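Lipoprotein (Mycoplasma mycoides subsp. capri, PDB 7ADK) is probably a serine peptidase of the chymotrypsin-like PA clan, and, as in related mycoplasma proteases, may cleave host immunoglobulins. Local coordinates at residues 503-509 with 540-545; 508-513 with 535-539. All coordinates share one frame; numbering follows the deposited sequence.

Interaction 1 of 2, residues 503-509 with 540-545; sequences VTAIFHA and FAIVEV
Thr504 and Glu544 form an antiparallel hydrogen-bonded pair: Thr504 N reaches Glu544 O at 3.0 Å, and Glu544 N returns to Thr504 O at 2.8 Å. The axes of the short segments 503-507 and 541-545 run at 144° to each other. Beyond Ala505 and Val543 the register slips by one residue. Ile506 N lies 2.8 Å from Ile542 O and Phe507 N bonds weakly to the same oxygen, so two successive residues face Ile542 in a classic beta bulge. Ile542 N then closes the pair on Phe507 O.

On one face of the sheet Val503 CG1 meets Val543 CG1 at 3.9 Å, while the side chains of Val503 and Val545 lie next to each other, pointing the same way. On the opposite face, Ile542 CD1 approaches the edge of the Phe507 ring, 3.8 Å from CD2. Phe540 comes to that ring's edge too, its side chain crossing Phe507 at about a right angle, with the two CE2 atoms 4.0 Å apart. With CG anti to the backbone N (chi1 179°) and the chain extended beyond it, Glu544 runs past Ile506, whose CD1 lies 3.5 Å from Glu544 CD.

The carboxylate is buried beside hydrocarbon, yet OE2 is hydrogen-bonded to the hydroxyls of Tyr832 and Tyr444; together with a weak, long ion pair to Lys442, these partners probably offset the cost of burying its charge.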
# COMPACT_ATOMS: atom_id res chain seq x y z
N VAL B 503 7.81 -25.05 -21.31
CA VAL B 503 6.53 -24.68 -20.68
C VAL B 503 5.37 -24.85 -21.67
O VAL B 503 5.36 -24.22 -22.72
CB VAL B 503 6.57 -23.24 -20.15
CG1 VAL B 503 5.25 -22.80 -19.54
CG2 VAL B 503 7.63 -23.08 -19.08
N THR B 504 4.36 -25.65 -21.33
CA THR B 504 3.30 -26.08 -22.27
C THR B 504 1.92 -26.05 -21.62
O THR B 504 1.75 -26.61 -20.55
CB THR B 504 3.60 -27.51 -22.78
OG1 THR B 504 4.87 -27.61 -23.39
CG2 THR B 504 2.59 -28.03 -23.78
N ALA B 505 0.90 -25.49 -22.28
CA ALA B 505 -0.50 -25.70 -21.87
C ALA B 505 -0.98 -27.09 -22.33
O ALA B 505 -1.05 -27.36 -23.53
CB ALA B 505 -1.36 -24.58 -22.44
N ILE B 506 -1.27 -28.00 -21.41
CA ILE B 506 -1.58 -29.42 -21.70
C ILE B 506 -3.07 -29.75 -21.79
O ILE B 506 -3.46 -30.57 -22.61
CB ILE B 506 -0.81 -30.31 -20.70
CG1 ILE B 506 0.51 -30.64 -21.38
CG2 ILE B 506 -1.54 -31.55 -20.24
CD1 ILE B 506 1.37 -31.62 -20.64
N PHE B 507 -3.92 -29.11 -20.99
CA PHE B 507 -5.36 -29.28 -21.01
C PHE B 507 -6.04 -27.91 -21.00
O PHE B 507 -5.57 -27.02 -20.31
CB PHE B 507 -5.78 -30.17 -19.82
CG PHE B 507 -7.26 -30.45 -19.67
CD1 PHE B 507 -8.00 -30.97 -20.75
CD2 PHE B 507 -7.92 -30.19 -18.46
CE1 PHE B 507 -9.38 -31.18 -20.63
CE2 PHE B 507 -9.29 -30.43 -18.33
CZ PHE B 507 -10.03 -30.90 -19.42
N HIS B 508 -7.11 -27.72 -21.77
CA HIS B 508 -7.79 -26.42 -21.95
C HIS B 508 -9.30 -26.41 -21.64
O HIS B 508 -9.93 -25.38 -21.83
CB HIS B 508 -7.50 -25.87 -23.36
CG HIS B 508 -6.43 -24.85 -23.46
ND1 HIS B 508 -6.50 -23.57 -22.99
CD2 HIS B 508 -5.25 -24.97 -24.12
CE1 HIS B 508 -5.40 -22.92 -23.37
NE2 HIS B 508 -4.63 -23.76 -24.05
N ALA B 509 -9.89 -27.54 -21.21
CA ALA B 509 -11.32 -27.63 -20.86
C ALA B 509 -12.29 -27.05 -21.92
O ALA B 509 -13.33 -26.49 -21.60
CB ALA B 509 -11.58 -27.09 -19.46
N PHE B 540 -10.75 -22.92 -17.36
CA PHE B 540 -9.78 -23.73 -16.60
C PHE B 540 -8.75 -24.39 -17.54
O PHE B 540 -9.12 -24.95 -18.56
CB PHE B 540 -10.53 -24.78 -15.77
CG PHE B 540 -9.65 -25.84 -15.16
CD1 PHE B 540 -8.64 -25.50 -14.26
CD2 PHE B 540 -9.80 -27.18 -15.54
CE1 PHE B 540 -7.77 -26.47 -13.75
CE2 PHE B 540 -8.95 -28.17 -15.02
CZ PHE B 540 -7.94 -27.81 -14.11
N ALA B 541 -7.46 -24.35 -17.21
CA ALA B 541 -6.40 -24.96 -18.00
C ALA B 541 -5.29 -25.52 -17.11
O ALA B 541 -5.15 -25.09 -15.97
CB ALA B 541 -5.89 -23.91 -19.00
N ILE B 542 -4.51 -26.47 -17.61
CA ILE B 542 -3.42 -27.09 -16.84
C ILE B 542 -2.10 -26.98 -17.60
O ILE B 542 -1.98 -27.50 -18.71
CB ILE B 542 -3.74 -28.55 -16.47
CG1 ILE B 542 -5.12 -28.67 -15.80
CG2 ILE B 542 -2.64 -29.11 -15.56
CD1 ILE B 542 -5.56 -30.09 -15.54
N VAL B 543 -1.13 -26.29 -17.02
CA VAL B 543 0.18 -25.99 -17.61
C VAL B 543 1.26 -26.89 -17.04
O VAL B 543 1.42 -27.02 -15.84
CB VAL B 543 0.54 -24.51 -17.38
CG1 VAL B 543 1.98 -24.18 -17.81
CG2 VAL B 543 -0.44 -23.61 -18.13
N GLU B 544 2.05 -27.49 -17.91
CA GLU B 544 3.25 -28.25 -17.58
C GLU B 544 4.49 -27.34 -17.59
O GLU B 544 4.67 -26.54 -18.50
CB GLU B 544 3.38 -29.39 -18.58
CG GLU B 544 4.60 -30.29 -18.40
CD GLU B 544 4.72 -31.34 -19.51
OE1 GLU B 544 5.28 -31.01 -20.57
OE2 GLU B 544 4.31 -32.50 -19.30
N VAL B 545 5.34 -27.49 -16.58
CA VAL B 545 6.66 -26.88 -16.51
C VAL B 545 7.71 -27.96 -16.25
O VAL B 545 7.66 -28.65 -15.24
CB VAL B 545 6.70 -25.76 -15.46
CG1 VAL B 545 8.05 -25.07 -15.48
CG2 VAL B 545 5.64 -24.69 -15.68

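Interaction 2 of 2, residues 508-513 with 535-539; sequences HATDFI and GIFAD
Asp511 and Ile536 mark the firm part of this contact: Asp511 N donates to Ile536 O at 2.8 Å, nearly along the C=O axis (167°). The side chain of Ile536 packs against Ile513 and Phe512. Its CG1 sits between backbone N and carbonyl carbon (chi1 58°), and CD1 lies 4.1 Å from Ile513 CG1 and approaches the Phe512 ring obliquely, 4.3 Å from CE2. The Phe512 ring in turn puts CE2 4.0 Å from Ala538 CB, with Ala538 N at its edge, in plane.

The other end is looser. Ala538 N reaches Ala509 O only weakly, at 3.4 Å, and Thr510 CG2 lies 4.2 Å from Phe537 CB. Asp511 is partly exposed; its OD1 passes 3.7 Å from Ile536 CG1, whereas OD2 is hydrogen-bonded to Asn514 ND2. Positive phi values at Ala509 and Asp511 bend the loop, and Thr510 with Phe537 makes a single bridge.

Segment 535-539 ends at Asp539, whose OD2 is hydrogen-bonded to His450 ND1, a pairing consistent with the Asp-His part of a PA-clan catalytic triad.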
# COMPACT_ATOMS: atom_id res chain seq x y z
N HIS B 508 -7.11 -27.72 -21.77
CA HIS B 508 -7.79 -26.42 -21.95
C HIS B 508 -9.30 -26.41 -21.64
O HIS B 508 -9.93 -25.38 -21.83
CB HIS B 508 -7.50 -25.87 -23.36
CG HIS B 508 -6.43 -24.85 -23.46
ND1 HIS B 508 -6.50 -23.57 -22.99
CD2 HIS B 508 -5.25 -24.97 -24.12
CE1 HIS B 508 -5.40 -22.92 -23.37
NE2 HIS B 508 -4.63 -23.76 -24.05
N ALA B 509 -9.89 -27.54 -21.21
CA ALA B 509 -11.32 -27.63 -20.86
C ALA B 509 -12.29 -27.05 -21.92
O ALA B 509 -13.33 -26.49 -21.60
CB ALA B 509 -11.58 -27.09 -19.46
N THR B 510 -11.96 -27.21 -23.21
CA THR B 510 -12.81 -26.81 -24.33
C THR B 510 -13.68 -27.96 -24.79
O THR B 510 -13.22 -29.08 -24.98
CB THR B 510 -11.98 -26.31 -25.52
OG1 THR B 510 -10.92 -27.19 -25.81
CG2 THR B 510 -11.42 -24.93 -25.28
N ASP B 511 -14.97 -27.70 -24.97
CA ASP B 511 -15.93 -28.58 -25.63
C ASP B 511 -16.02 -30.00 -25.03
O ASP B 511 -16.31 -30.99 -25.69
CB ASP B 511 -15.72 -28.53 -27.14
CG ASP B 511 -17.01 -28.63 -27.94
OD1 ASP B 511 -18.10 -28.38 -27.42
OD2 ASP B 511 -16.93 -28.97 -29.13
N PHE B 512 -15.84 -30.07 -23.72
CA PHE B 512 -15.73 -31.29 -22.92
C PHE B 512 -17.02 -32.10 -22.73
O PHE B 512 -16.98 -33.19 -22.16
CB PHE B 512 -15.10 -30.93 -21.57
CG PHE B 512 -15.95 -30.04 -20.71
CD1 PHE B 512 -16.92 -30.59 -19.85
CD2 PHE B 512 -15.78 -28.65 -20.76
CE1 PHE B 512 -17.68 -29.75 -19.03
CE2 PHE B 512 -16.55 -27.81 -19.95
CZ PHE B 512 -17.49 -28.36 -19.07
N ILE B 513 -18.17 -31.60 -23.21
CA ILE B 513 -19.47 -32.29 -23.21
C ILE B 513 -19.79 -32.95 -24.57
O ILE B 513 -20.72 -33.76 -24.66
CB ILE B 513 -20.57 -31.28 -22.79
CG1 ILE B 513 -20.37 -30.75 -21.36
CG2 ILE B 513 -22.00 -31.81 -22.89
CD1 ILE B 513 -20.30 -31.80 -20.25
N GLY B 535 -18.39 -23.15 -29.85
CA GLY B 535 -18.53 -24.23 -28.88
C GLY B 535 -18.86 -23.75 -27.47
O GLY B 535 -19.38 -22.66 -27.26
N ILE B 536 -18.56 -24.60 -26.49
CA ILE B 536 -18.69 -24.31 -25.07
C ILE B 536 -17.38 -24.58 -24.36
O ILE B 536 -16.66 -25.50 -24.74
CB ILE B 536 -19.84 -25.12 -24.41
CG1 ILE B 536 -19.69 -26.65 -24.56
CG2 ILE B 536 -21.19 -24.67 -24.95
CD1 ILE B 536 -19.10 -27.33 -23.33
N PHE B 537 -17.06 -23.85 -23.30
CA PHE B 537 -15.89 -24.11 -22.47
C PHE B 537 -16.14 -23.70 -21.01
O PHE B 537 -17.07 -22.97 -20.70
CB PHE B 537 -14.64 -23.44 -23.08
CG PHE B 537 -14.39 -22.01 -22.65
CD1 PHE B 537 -13.21 -21.67 -21.97
CD2 PHE B 537 -15.35 -21.01 -22.88
CE1 PHE B 537 -13.01 -20.36 -21.52
CE2 PHE B 537 -15.15 -19.71 -22.42
CZ PHE B 537 -13.98 -19.38 -21.73
N ALA B 538 -15.28 -24.15 -20.11
CA ALA B 538 -15.15 -23.57 -18.77
C ALA B 538 -13.75 -22.98 -18.62
O ALA B 538 -12.80 -23.62 -19.06
CB ALA B 538 -15.39 -24.66 -17.74
N ASP B 539 -13.60 -21.80 -18.03
CA ASP B 539 -12.30 -21.13 -17.98
C ASP B 539 -11.33 -21.79 -16.98
O ASP B 539 -11.11 -21.32 -15.87
CB ASP B 539 -12.51 -19.62 -17.79
CG ASP B 539 -11.28 -18.78 -18.16
OD1 ASP B 539 -10.43 -19.25 -18.93
OD2 ASP B 539 -11.14 -17.64 -17.67

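How the interactions relate
The two contacts adjoin, their centres about 13 Å apart, and lie on the same side of the chain's centre. Interaction 1 pairs strands 503-507 and 541-546 of the antiparallel sheet; interaction 2 is nested inside the loop it closes, and His508 and Ala509 serve both. Strand 503-507 leads into the loop of interaction 2, after which come strand 535-537 and then strand 541-546. Strand 535-537 belongs to the mixed sheet, pairing in parallel with 737-747, so the few residues from Ala538 to Phe540 pass from one sheet to the other. Asp539 sits at this junction, in keeping with the PA-clan active site lying between two beta domains.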